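Extracellular ligand-binding receptor (Verminephrobacter eiseniae, PDB 4M88) probably binds amino acids outside the cytoplasmic membrane as the solute-binding component of an ABC transporter. Local coordinates at residues Q26-Y31 with L46-A51; L32-K37 with F270-K275; F210-I215 with S231-A236; Q237-K240 with G246-G249; G328-D333 with S341-I346. One frame throughout, in Å; residues are numbered along the deposited sequence.

Contact 1. Residues Q26-Y31 with L46-A51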
# COMPACT_ATOMS: atom_id res chain seq x y z
N GLN A 26 1.53 -13.74 -0.12
CA GLN A 26 2.68 -14.38 -0.77
C GLN A 26 4.00 -13.78 -0.32
O GLN A 26 4.97 -14.49 -0.05
CB GLN A 26 2.54 -14.30 -2.29
CG GLN A 26 1.53 -15.29 -2.84
CD GLN A 26 0.99 -14.87 -4.20
OE1 GLN A 26 1.41 -13.87 -4.76
NE2 GLN A 26 0.05 -15.65 -4.74
N GLY A 27 4.04 -12.46 -0.24
CA GLY A 27 5.25 -11.77 0.17
C GLY A 27 5.59 -12.05 1.62
O GLY A 27 6.75 -12.23 1.99
N ILE A 28 4.56 -12.09 2.46
CA ILE A 28 4.78 -12.38 3.87
C ILE A 28 5.33 -13.79 4.03
O ILE A 28 6.32 -14.00 4.73
CB ILE A 28 3.47 -12.23 4.67
CG1 ILE A 28 3.02 -10.77 4.72
CG2 ILE A 28 3.63 -12.77 6.09
CD1 ILE A 28 1.57 -10.60 5.22
N LYS A 29 4.72 -14.76 3.35
CA LYS A 29 5.17 -16.15 3.45
C LYS A 29 6.57 -16.32 2.90
O LYS A 29 7.37 -17.09 3.45
CB LYS A 29 4.23 -17.07 2.68
CG LYS A 29 2.89 -17.25 3.32
CD LYS A 29 2.01 -18.08 2.42
CE LYS A 29 0.79 -18.58 3.15
NZ LYS A 29 -0.24 -19.11 2.22
N ALA A 30 6.87 -15.61 1.82
CA ALA A 30 8.20 -15.64 1.22
C ALA A 30 9.24 -15.19 2.24
O ALA A 30 10.28 -15.84 2.39
CB ALA A 30 8.26 -14.78 -0.04
N TYR A 31 8.98 -14.10 2.96
CA TYR A 31 9.94 -13.68 3.98
C TYR A 31 10.05 -14.71 5.11
O TYR A 31 11.17 -15.08 5.51
CB TYR A 31 9.62 -12.31 4.59
CG TYR A 31 10.55 -12.05 5.75
CD1 TYR A 31 11.89 -11.76 5.53
CD2 TYR A 31 10.10 -12.16 7.07
CE1 TYR A 31 12.76 -11.56 6.60
CE2 TYR A 31 10.97 -11.97 8.14
CZ TYR A 31 12.30 -11.67 7.89
OH TYR A 31 13.16 -11.46 8.95
N LEU A 46 9.16 -18.95 12.89
CA LEU A 46 8.07 -18.01 12.67
C LEU A 46 6.90 -18.72 11.99
O LEU A 46 7.10 -19.50 11.06
CB LEU A 46 8.55 -16.85 11.79
CG LEU A 46 9.53 -15.88 12.48
CD1 LEU A 46 10.93 -16.02 11.94
CD2 LEU A 46 9.05 -14.46 12.31
N THR A 47 5.69 -18.48 12.48
CA THR A 47 4.51 -19.07 11.85
C THR A 47 3.50 -17.98 11.55
O THR A 47 3.47 -16.95 12.22
CB THR A 47 3.86 -20.13 12.74
OG1 THR A 47 3.66 -19.60 14.05
CG2 THR A 47 4.77 -21.33 12.85
N LEU A 48 2.68 -18.22 10.53
CA LEU A 48 1.67 -17.25 10.13
C LEU A 48 0.32 -17.91 10.17
O LEU A 48 0.15 -19.02 9.67
CB LEU A 48 1.94 -16.75 8.71
CG LEU A 48 0.95 -15.69 8.21
CD1 LEU A 48 1.15 -14.35 8.92
CD2 LEU A 48 1.05 -15.53 6.69
N PHE A 49 -0.65 -17.25 10.79
CA PHE A 49 -2.02 -17.70 10.57
C PHE A 49 -2.73 -16.61 9.80
O PHE A 49 -2.29 -15.45 9.79
CB PHE A 49 -2.73 -18.01 11.87
CG PHE A 49 -3.05 -16.80 12.68
CD1 PHE A 49 -4.26 -16.15 12.53
CD2 PHE A 49 -2.13 -16.31 13.59
CE1 PHE A 49 -4.55 -15.02 13.27
CE2 PHE A 49 -2.41 -15.19 14.34
CZ PHE A 49 -3.62 -14.54 14.18
N GLU A 50 -3.82 -16.98 9.14
CA GLU A 50 -4.54 -16.07 8.27
C GLU A 50 -5.99 -16.08 8.64
O GLU A 50 -6.52 -17.08 9.15
CB GLU A 50 -4.37 -16.48 6.81
CG GLU A 50 -2.95 -16.40 6.30
CD GLU A 50 -2.45 -17.70 5.71
OE1 GLU A 50 -3.05 -18.76 5.98
OE2 GLU A 50 -1.45 -17.65 4.97
N ALA A 51 -6.67 -14.98 8.35
CA ALA A 51 -8.10 -14.90 8.62
C ALA A 51 -8.68 -13.96 7.58
O ALA A 51 -8.08 -12.94 7.26
CB ALA A 51 -8.35 -14.39 10.02

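Contact 2. Residues L32-K37 with F270-K275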
# COMPACT_ATOMS: atom_id res chain seq x y z
N LEU A 32 8.91 -15.15 5.64
CA LEU A 32 8.92 -16.11 6.75
C LEU A 32 9.68 -17.39 6.42
O LEU A 32 10.40 -17.92 7.27
CB LEU A 32 7.49 -16.43 7.20
CG LEU A 32 6.74 -15.22 7.76
CD1 LEU A 32 5.41 -15.67 8.35
CD2 LEU A 32 7.57 -14.47 8.79
N ALA A 33 9.53 -17.89 5.20
CA ALA A 33 10.28 -19.07 4.79
C ALA A 33 11.78 -18.80 4.75
O ALA A 33 12.59 -19.65 5.14
CB ALA A 33 9.77 -19.58 3.42
N GLN A 34 12.15 -17.62 4.26
CA GLN A 34 13.53 -17.19 4.20
C GLN A 34 14.05 -17.06 5.63
O GLN A 34 15.13 -17.57 5.97
CB GLN A 34 13.61 -15.85 3.44
CG GLN A 34 14.99 -15.43 2.93
CD GLN A 34 14.96 -14.11 2.12
OE1 GLN A 34 14.47 -13.09 2.59
NE2 GLN A 34 15.52 -14.15 0.91
N ALA A 35 13.26 -16.42 6.49
CA ALA A 35 13.63 -16.25 7.90
C ALA A 35 13.81 -17.59 8.60
O ALA A 35 14.76 -17.77 9.37
CB ALA A 35 12.59 -15.40 8.62
N ASN A 36 12.92 -18.54 8.33
CA ASN A 36 13.03 -19.86 8.96
C ASN A 36 14.19 -20.69 8.44
O ASN A 36 14.80 -21.46 9.19
CB ASN A 36 11.71 -20.64 8.86
CG ASN A 36 10.63 -20.06 9.76
OD1 ASN A 36 10.93 -19.43 10.79
ND2 ASN A 36 9.38 -20.24 9.38
N LYS A 37 14.51 -20.54 7.15
CA LYS A 37 15.69 -21.21 6.59
C LYS A 37 16.95 -20.69 7.25
O LYS A 37 17.96 -21.40 7.33
CB LYS A 37 15.78 -20.97 5.08
CG LYS A 37 14.84 -21.82 4.24
CD LYS A 37 15.29 -21.81 2.78
CE LYS A 37 14.33 -22.59 1.89
NZ LYS A 37 14.96 -23.01 0.60
N PHE A 270 14.37 -10.09 -1.87
CA PHE A 270 12.96 -10.32 -2.10
C PHE A 270 12.79 -11.30 -3.26
O PHE A 270 12.04 -12.26 -3.15
CB PHE A 270 12.26 -8.99 -2.42
CG PHE A 270 10.93 -9.15 -3.11
CD1 PHE A 270 9.83 -9.65 -2.43
CD2 PHE A 270 10.78 -8.76 -4.44
CE1 PHE A 270 8.60 -9.79 -3.07
CE2 PHE A 270 9.56 -8.90 -5.09
CZ PHE A 270 8.46 -9.41 -4.40
N GLN A 271 13.48 -11.06 -4.37
CA GLN A 271 13.33 -11.94 -5.52
C GLN A 271 13.78 -13.35 -5.19
O GLN A 271 13.14 -14.32 -5.59
CB GLN A 271 14.05 -11.38 -6.74
CG GLN A 271 13.34 -10.15 -7.32
CD GLN A 271 14.31 -9.16 -7.93
OE1 GLN A 271 15.50 -9.44 -8.04
NE2 GLN A 271 13.81 -8.00 -8.33
N ALA A 272 14.86 -13.48 -4.43
CA ALA A 272 15.34 -14.79 -4.02
C ALA A 272 14.30 -15.51 -3.15
O ALA A 272 14.10 -16.72 -3.28
CB ALA A 272 16.66 -14.67 -3.28
N ALA A 273 13.65 -14.76 -2.27
CA ALA A 273 12.63 -15.33 -1.39
C ALA A 273 11.44 -15.80 -2.21
O ALA A 273 10.88 -16.86 -1.95
CB ALA A 273 12.22 -14.31 -0.32
N MSE A 274 11.05 -15.00 -3.21
CA MSE A 274 9.94 -15.38 -4.09
C MSE A 274 10.24 -16.62 -4.94
O MSE A 274 9.35 -17.46 -5.12
CB MSE A 274 9.51 -14.19 -4.96
CG MSE A 274 8.91 -13.02 -4.17
SE MSE A 274 7.22 -13.52 -3.29
CE MSE A 274 6.09 -13.69 -4.86
N LYS A 275 11.46 -16.76 -5.46
CA LYS A 275 11.79 -17.93 -6.29
C LYS A 275 11.67 -19.20 -5.46
O LYS A 275 11.20 -20.23 -5.94
CB LYS A 275 13.22 -17.94 -6.84
CG LYS A 275 13.86 -16.64 -7.18
CD LYS A 275 13.18 -15.95 -8.34
CE LYS A 275 13.90 -14.65 -8.70
NZ LYS A 275 13.04 -13.76 -9.53

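Contact 3. Residues F210-I215 with S231-A236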
# COMPACT_ATOMS: atom_id res chain seq x y z
N PHE A 210 -11.07 -0.21 -8.27
CA PHE A 210 -11.58 1.07 -8.75
C PHE A 210 -10.54 1.79 -9.61
O PHE A 210 -10.89 2.45 -10.59
CB PHE A 210 -11.98 1.96 -7.57
CG PHE A 210 -12.52 3.30 -7.97
CD1 PHE A 210 -13.89 3.48 -8.18
CD2 PHE A 210 -11.68 4.40 -8.12
CE1 PHE A 210 -14.40 4.72 -8.55
CE2 PHE A 210 -12.18 5.65 -8.49
CZ PHE A 210 -13.54 5.81 -8.71
N ILE A 211 -9.28 1.67 -9.25
CA ILE A 211 -8.23 2.31 -10.05
C ILE A 211 -8.20 1.69 -11.45
O ILE A 211 -8.19 2.40 -12.46
CB ILE A 211 -6.87 2.17 -9.39
CG1 ILE A 211 -6.86 2.95 -8.07
CG2 ILE A 211 -5.77 2.68 -10.30
CD1 ILE A 211 -5.72 2.57 -7.16
N VAL A 212 -8.20 0.36 -11.51
CA VAL A 212 -8.17 -0.32 -12.80
C VAL A 212 -9.41 0.01 -13.64
O VAL A 212 -9.32 0.36 -14.82
CB VAL A 212 -8.02 -1.84 -12.62
CG1 VAL A 212 -8.03 -2.52 -13.97
CG2 VAL A 212 -6.72 -2.16 -11.88
N ALA A 213 -10.58 -0.10 -13.02
CA ALA A 213 -11.83 0.20 -13.71
C ALA A 213 -11.88 1.66 -14.14
O ALA A 213 -12.41 1.96 -15.21
CB ALA A 213 -13.01 -0.13 -12.84
N GLY A 214 -11.34 2.56 -13.31
CA GLY A 214 -11.36 3.98 -13.61
C GLY A 214 -10.46 4.32 -14.78
O GLY A 214 -10.82 5.12 -15.64
N ILE A 215 -9.29 3.70 -14.82
CA ILE A 215 -8.41 3.89 -15.96
C ILE A 215 -9.10 3.43 -17.24
O ILE A 215 -9.08 4.14 -18.24
CB ILE A 215 -7.09 3.14 -15.78
CG1 ILE A 215 -6.28 3.73 -14.62
CG2 ILE A 215 -6.27 3.19 -17.07
CD1 ILE A 215 -5.04 2.93 -14.25
N SER A 231 0.06 4.07 -4.92
CA SER A 231 0.69 2.75 -4.79
C SER A 231 -0.29 1.59 -4.59
O SER A 231 -0.17 0.85 -3.61
CB SER A 231 1.66 2.76 -3.61
OG SER A 231 2.79 3.55 -3.89
N TYR A 232 -1.23 1.40 -5.52
CA TYR A 232 -2.26 0.36 -5.32
C TYR A 232 -2.53 -0.58 -6.49
O TYR A 232 -3.38 -1.46 -6.39
CB TYR A 232 -3.56 1.00 -4.82
CG TYR A 232 -3.31 1.73 -3.53
CD1 TYR A 232 -2.94 1.04 -2.39
CD2 TYR A 232 -3.38 3.12 -3.48
CE1 TYR A 232 -2.68 1.70 -1.21
CE2 TYR A 232 -3.12 3.79 -2.29
CZ TYR A 232 -2.77 3.08 -1.17
OH TYR A 232 -2.50 3.74 0.01
N VAL A 233 -1.81 -0.39 -7.59
CA VAL A 233 -1.96 -1.25 -8.75
C VAL A 233 -0.60 -1.56 -9.34
O VAL A 233 0.36 -0.81 -9.10
CB VAL A 233 -2.86 -0.60 -9.83
CG1 VAL A 233 -4.28 -0.48 -9.35
CG2 VAL A 233 -2.31 0.75 -10.24
N SER A 234 -0.49 -2.66 -10.08
CA SER A 234 0.74 -2.98 -10.81
C SER A 234 0.53 -2.57 -12.26
O SER A 234 -0.61 -2.48 -12.73
CB SER A 234 1.08 -4.47 -10.73
OG SER A 234 0.16 -5.26 -11.47
N ALA A 235 1.62 -2.29 -12.98
CA ALA A 235 1.50 -1.99 -14.40
C ALA A 235 0.89 -3.18 -15.14
O ALA A 235 0.14 -3.01 -16.11
CB ALA A 235 2.86 -1.66 -14.99
N ALA A 236 1.20 -4.38 -14.67
CA ALA A 236 0.68 -5.58 -15.31
C ALA A 236 -0.86 -5.61 -15.29
O ALA A 236 -1.48 -6.03 -16.26
CB ALA A 236 1.24 -6.83 -14.62

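Contact 4. Residues Q237-K240 with G246-G249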
# COMPACT_ATOMS: atom_id res chain seq x y z
N GLN A 237 -1.45 -5.20 -14.17
CA GLN A 237 -2.91 -5.22 -14.02
C GLN A 237 -3.54 -4.23 -14.99
O GLN A 237 -4.62 -4.47 -15.54
CB GLN A 237 -3.34 -4.88 -12.59
CG GLN A 237 -3.00 -5.95 -11.55
CD GLN A 237 -3.30 -5.51 -10.11
OE1 GLN A 237 -3.08 -4.35 -9.74
NE2 GLN A 237 -3.80 -6.44 -9.31
N ILE A 238 -2.86 -3.10 -15.19
CA ILE A 238 -3.36 -2.08 -16.10
C ILE A 238 -3.27 -2.55 -17.55
O ILE A 238 -4.23 -2.42 -18.31
CB ILE A 238 -2.62 -0.74 -15.90
CG1 ILE A 238 -2.76 -0.28 -14.44
CG2 ILE A 238 -3.15 0.32 -16.87
CD1 ILE A 238 -1.87 0.91 -14.09
N VAL A 239 -2.14 -3.16 -17.94
CA VAL A 239 -1.97 -3.67 -19.30
C VAL A 239 -2.94 -4.82 -19.62
O VAL A 239 -3.43 -4.93 -20.75
CB VAL A 239 -0.51 -4.09 -19.56
CG1 VAL A 239 -0.37 -4.70 -20.95
CG2 VAL A 239 0.41 -2.90 -19.39
N LYS A 240 -3.22 -5.65 -18.63
CA LYS A 240 -4.17 -6.74 -18.78
C LYS A 240 -5.51 -6.22 -19.31
O LYS A 240 -6.14 -6.84 -20.18
CB LYS A 240 -4.38 -7.45 -17.43
CG LYS A 240 -5.09 -8.79 -17.54
CD LYS A 240 -4.20 -9.79 -18.27
CE LYS A 240 -4.99 -10.91 -18.91
NZ LYS A 240 -4.15 -11.68 -19.87
N GLY A 246 -3.31 1.57 -23.86
CA GLY A 246 -4.01 2.35 -22.86
C GLY A 246 -3.17 2.61 -21.62
O GLY A 246 -3.41 3.55 -20.87
N ALA A 247 -2.19 1.76 -21.39
CA ALA A 247 -1.41 1.84 -20.15
C ALA A 247 -0.30 2.87 -20.24
O ALA A 247 0.09 3.45 -19.22
CB ALA A 247 -0.85 0.46 -19.78
N ARG A 248 0.24 3.07 -21.44
CA ARG A 248 1.36 3.99 -21.60
C ARG A 248 0.96 5.38 -21.13
O ARG A 248 -0.16 5.84 -21.37
CB ARG A 248 1.88 4.03 -23.05
CG ARG A 248 0.86 4.50 -24.04
CD ARG A 248 1.21 4.07 -25.45
NE ARG A 248 0.23 4.60 -26.40
CZ ARG A 248 0.19 4.27 -27.69
NH1 ARG A 248 1.06 3.40 -28.20
NH2 ARG A 248 -0.74 4.81 -28.47
N GLY A 249 1.85 6.04 -20.40
CA GLY A 249 1.55 7.38 -19.93
C GLY A 249 0.91 7.41 -18.55
O GLY A 249 0.72 8.48 -17.98

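Contact 5. Residues G328-D333 with S341-I346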
# COMPACT_ATOMS: atom_id res chain seq x y z
N GLY A 328 18.45 -3.72 3.35
CA GLY A 328 18.96 -3.89 2.00
C GLY A 328 18.81 -2.68 1.09
O GLY A 328 18.62 -2.81 -0.11
N GLY A 329 18.89 -1.48 1.67
CA GLY A 329 18.75 -0.28 0.87
C GLY A 329 17.45 0.45 1.08
O GLY A 329 17.31 1.60 0.66
N PHE A 330 16.48 -0.22 1.70
CA PHE A 330 15.22 0.41 2.05
C PHE A 330 15.28 0.79 3.52
O PHE A 330 15.44 -0.08 4.39
CB PHE A 330 14.04 -0.53 1.78
CG PHE A 330 12.69 0.08 2.07
CD1 PHE A 330 12.14 1.03 1.21
CD2 PHE A 330 11.98 -0.29 3.21
CE1 PHE A 330 10.91 1.60 1.48
CE2 PHE A 330 10.74 0.28 3.48
CZ PHE A 330 10.21 1.23 2.61
N HIS A 331 15.17 2.08 3.80
CA HIS A 331 15.35 2.59 5.15
C HIS A 331 14.01 2.76 5.84
O HIS A 331 13.02 3.11 5.21
CB HIS A 331 16.06 3.94 5.13
CG HIS A 331 17.44 3.89 4.54
ND1 HIS A 331 18.57 4.16 5.27
CD2 HIS A 331 17.85 3.63 3.28
CE1 HIS A 331 19.63 4.05 4.49
NE2 HIS A 331 19.22 3.73 3.27
N LEU A 332 14.01 2.53 7.15
CA LEU A 332 12.84 2.75 7.99
C LEU A 332 13.31 3.35 9.29
O LEU A 332 14.36 2.97 9.82
CB LEU A 332 12.14 1.44 8.31
CG LEU A 332 11.23 0.84 7.24
CD1 LEU A 332 10.73 -0.50 7.71
CD2 LEU A 332 10.06 1.76 6.97
N ASP A 333 12.52 4.27 9.83
CA ASP A 333 12.83 4.89 11.11
C ASP A 333 11.52 5.25 11.80
O ASP A 333 10.74 6.04 11.26
CB ASP A 333 13.65 6.16 10.90
CG ASP A 333 14.14 6.77 12.20
OD1 ASP A 333 13.93 6.17 13.28
OD2 ASP A 333 14.77 7.86 12.15
N SER A 341 8.50 5.48 6.81
CA SER A 341 9.10 5.70 5.50
C SER A 341 8.63 6.99 4.84
O SER A 341 7.44 7.30 4.86
CB SER A 341 8.78 4.52 4.57
OG SER A 341 9.26 4.77 3.25
N ARG A 342 9.56 7.73 4.24
CA ARG A 342 9.20 8.85 3.35
C ARG A 342 9.63 8.59 1.90
O ARG A 342 9.74 9.51 1.09
CB ARG A 342 9.80 10.16 3.86
CG ARG A 342 9.00 10.85 4.97
CD ARG A 342 9.40 12.35 5.09
NE ARG A 342 8.37 13.25 4.56
CZ ARG A 342 8.59 14.23 3.68
NH1 ARG A 342 9.82 14.45 3.21
NH2 ARG A 342 7.59 14.99 3.26
N TYR A 343 9.86 7.32 1.58
CA TYR A 343 10.23 6.94 0.22
C TYR A 343 9.03 7.07 -0.72
O TYR A 343 8.00 6.43 -0.52
CB TYR A 343 10.77 5.50 0.18
CG TYR A 343 11.19 5.01 -1.20
CD1 TYR A 343 12.53 4.94 -1.56
CD2 TYR A 343 10.24 4.62 -2.15
CE1 TYR A 343 12.92 4.50 -2.82
CE2 TYR A 343 10.62 4.18 -3.41
CZ TYR A 343 11.96 4.12 -3.73
OH TYR A 343 12.33 3.69 -4.99
N VAL A 344 9.16 7.88 -1.76
CA VAL A 344 8.13 7.97 -2.79
C VAL A 344 8.84 8.12 -4.13
O VAL A 344 9.76 8.92 -4.26
CB VAL A 344 7.20 9.18 -2.53
CG1 VAL A 344 6.49 9.57 -3.80
CG2 VAL A 344 6.19 8.87 -1.43
N ASN A 345 8.44 7.34 -5.12
CA ASN A 345 9.14 7.37 -6.41
C ASN A 345 8.11 7.16 -7.51
O ASN A 345 7.40 6.16 -7.53
CB ASN A 345 10.20 6.27 -6.44
CG ASN A 345 11.18 6.43 -7.60
OD1 ASN A 345 11.06 7.32 -8.43
ND2 ASN A 345 12.18 5.55 -7.64
N ILE A 346 8.02 8.11 -8.44
CA ILE A 346 7.00 7.98 -9.47
C ILE A 346 7.54 7.24 -10.67
O ILE A 346 8.55 7.66 -11.25
CB ILE A 346 6.50 9.35 -9.93
CG1 ILE A 346 5.92 10.13 -8.76
CG2 ILE A 346 5.47 9.18 -11.03
CD1 ILE A 346 5.45 11.51 -9.13
O HOH W 1 12.15 4.41 3.17

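Contact 1. Residues Q26-Y31 with L46-A51
Lys-29 and Leu-48 have their CA atoms 7.6 Å apart, where helix segment 26-31 runs nearly antiparallel to strand segment 46-51, at 161°, with the axes 9.5 Å apart at their closest. This is the helix-on-strand packing of a beta-alpha-beta unit. Helix 18-37 links strand 4-11 to strand 45-52, and the two strands lie side by side at one end of a parallel sheet. The apolar part of the contact is one methyl against an isopropyl group. Ile-28 CG2 touches Leu-48 CD2 at 3.8 Å and also reaches CD1, and the two side chains cross at about a right angle. Leu-48 has CG anti to its backbone N (chi1 -179°), which brings its branched end to the helix. Helix 286-303 covers Ile-28 through Ala-295. Lys-29 lies toward the solvent side. Its extended chain reaches the bent chain of Glu-50, again crossing it at about a right angle. The two form a salt bridge between Lys-29 NZ and Glu-50 OE2. Asn-25, one turn earlier on the same helix, joins both partners. Its OD1 is hydrogen-bonded to the lysine NZ, and its ND2 to the glutamate OE2. Glu-50 OE2 therefore has both an ammonium and an amide partner, with Lys-29 NZ 3.3 Å away.

Contact 2. Residues L32-K37 with F270-K275
Gln-34 reaches from helix 18-37 toward Ala-273 of helix 265-277, and the CA atoms of the two residues are 6.0 Å apart. This is helix-to-helix packing: helix 265-277, far along the chain, covers helix 18-37 away from the sheet. The Gln-34 CB and CG stay more than 4.2 Å from the Ala-273 methyl. CG is anti to the backbone N (chi1 -164°) and the chain runs on extended, so the amide is carried out to the facing helix. There Ala-273 CB sits against one face of the amide, 3.7 Å from Gln-34 CD and 3.9 Å from Gln-34 OE1. Gln-34 NE2 comes nearest, 3.5 Å from Ala-273 CB. Both polar atoms of the amide have partners outside the two segments: OE1 is hydrogen-bonded to Tyr-292 OH, and NE2 to Glu-269 O, one turn before Ala-273. These two bonds would fix the rotation of the amide above the methyl. A leucine here would probably leave Tyr-292 OH and Glu-269 O without these partners. Three helices meet here. Helix 286-303 supplies Tyr-292, which also touches Ala-273 and meets Phe-270 edge-to-face. On another side of helix 18-37, Leu-32 and Ala-35 pack on strand 45-52.

Contact 3. Residues F210-I215 with S231-A236
Ile-211 and Val-212 of helix 208-220 pack on Val-233, in the loop between strand 227-229 and helix 235-247. The helix is the crossover of a beta-alpha-beta unit that joins strand 201-205 to its parallel neighbour 227-229. Val-233 CG1 is the hub. Ile-211 CG2 meets it at 3.6 Å, and Val-212 CG2 meets it at 3.9 Å. The torsion of Val-233 (chi1 -67°) sets CG1 anti to its carbonyl carbon, while CG2 makes a looser contact with Ile-211. The other branch of Ile-211 ends in CD1, which comes to Tyr-232 CB at 3.6 Å and lies at the edge of that ring, near its plane. The ring then leads away from the helix. Its OH is hydrogen-bonded to Asp-125 OD1 and Gly-106 N, which tie the loop to other parts of the chain. A glycerol, probably from the crystallisation liquor, lies next to Tyr-232 and is bound by Ala-235 N and Ala-236 N. Farther along, Ser-234 is the N-cap of helix 235-247 and forms a capping box with Gln-237. Ser-234 OG takes the Gln-237 backbone N at 3.1 Å, and Gln-237 OE1 takes Ser-234 N.

Contact 4. Residues Q237-K240 with G246-G249
Ala-247 makes a small apolar contact with Ile-238 and Val-239, between the two ends of one helical run, 235-247. The run belongs to the beta-alpha-beta unit that joins strand 227-229 to strand 250-254 in the mixed sheet. The CA atoms of Val-239 and Ala-247 are only 5.6 Å apart although they are eight positions apart in the chain. A straight helix would hold them much farther apart, so the run must bend sharply and fold its end back on its start. The methyl of Ala-247 meets a methyl from each of two successive residues. Ile-238 CG2 is 3.7 Å from Ala-247 CB, and Val-239 CG2 is 3.6 Å from the same CB. In Val-239, CG1 is anti to the backbone N (chi1 177°), which leaves CG2 to make the contact. Ile-349 of strand 345-349 touches both Ile-238 and Ala-247 and closes the group toward the sheet. Past the fold the chain leaves helical geometry at Arg-248. Gly-249 follows with positive phi (92°), where a CB would press on the preceding carbonyl oxygen. It then pairs with Ile-349 through the backbone. The carbonyl of Gly-246 is held by Arg-219 NE. Between the segments carbon meets carbon, so their direct contact rests on close fit; the polar anchors, Arg-219 and Ile-349, lie outside them. The small alanine side chain suits the short backbone separation.

Contact 5. Residues G328-D333 with S341-I346
Ser-341 forms an ST turn at the start of segment 341-346, and its side chain rests on Phe-330 and Leu-332 of the small hairpin 325-332. The chain then runs on into strand 345-349 of the mixed sheet, so the contact lies where the hairpin is linked to that sheet. OG of Ser-341 is anti to its backbone N (chi1 175°) and accepts a bond from Tyr-343 N at 3.1 Å, nearly straight at 160°. Ser-341 OG accepts a second bond, from a water oxygen 2.9 Å away. That water also donates to His-331 O at 2.6 Å, and so bridges the two segments. It sits over one face of the Phe-330 ring, offset toward the rim. The ring ends near the serine, with Phe-330 CZ 3.7 Å from Ser-341 OG, and its CE1 lies 4.1 Å from Tyr-343 CB. Leu-332 CD2 packs on Ser-341 CB at 3.9 Å. Tyr-343 is tied at its far end, where Asn-345 ND2 donates to its OH at 3.2 Å with the oxygen in the amide plane. A glycerol, probably from the crystallisation liquor, is bound by Arg-342 N and lies close to Ser-341. A valine in place of Ser-341 would probably leave the Tyr-343 N-H without this acceptor and the water without one of its two, breaking the bridge to His-331. The contact thus pairs an apolar cover, from Phe-330 and Leu-332, with a buried hydroxyl oxygen that takes two donated bonds. The direct contacts between the segments are van der Waals packing, and the polar link between them runs through the water.

In the fold
The contacts fall into two groups plus one apart. Contacts 1 and 2 share helix 18-37, touch each other, and have centres 11 Å apart beside the parallel sheet of the first lobe. Contacts 3 and 4 share helix 235-247, touch through Ile-238, and have centres 9 Å apart by the mixed sheet of the second lobe. About 30 Å separates the centres of contacts 1 and 4. The centre of contact 5 lies 21 to 25 Å from those of the others. Along the chain, contacts 3 and 4 fall between the two segments of contact 2, and contact 5 comes last. The chain thus returns to the first lobe after building much of the second, as in other two-lobed periplasmic binding proteins.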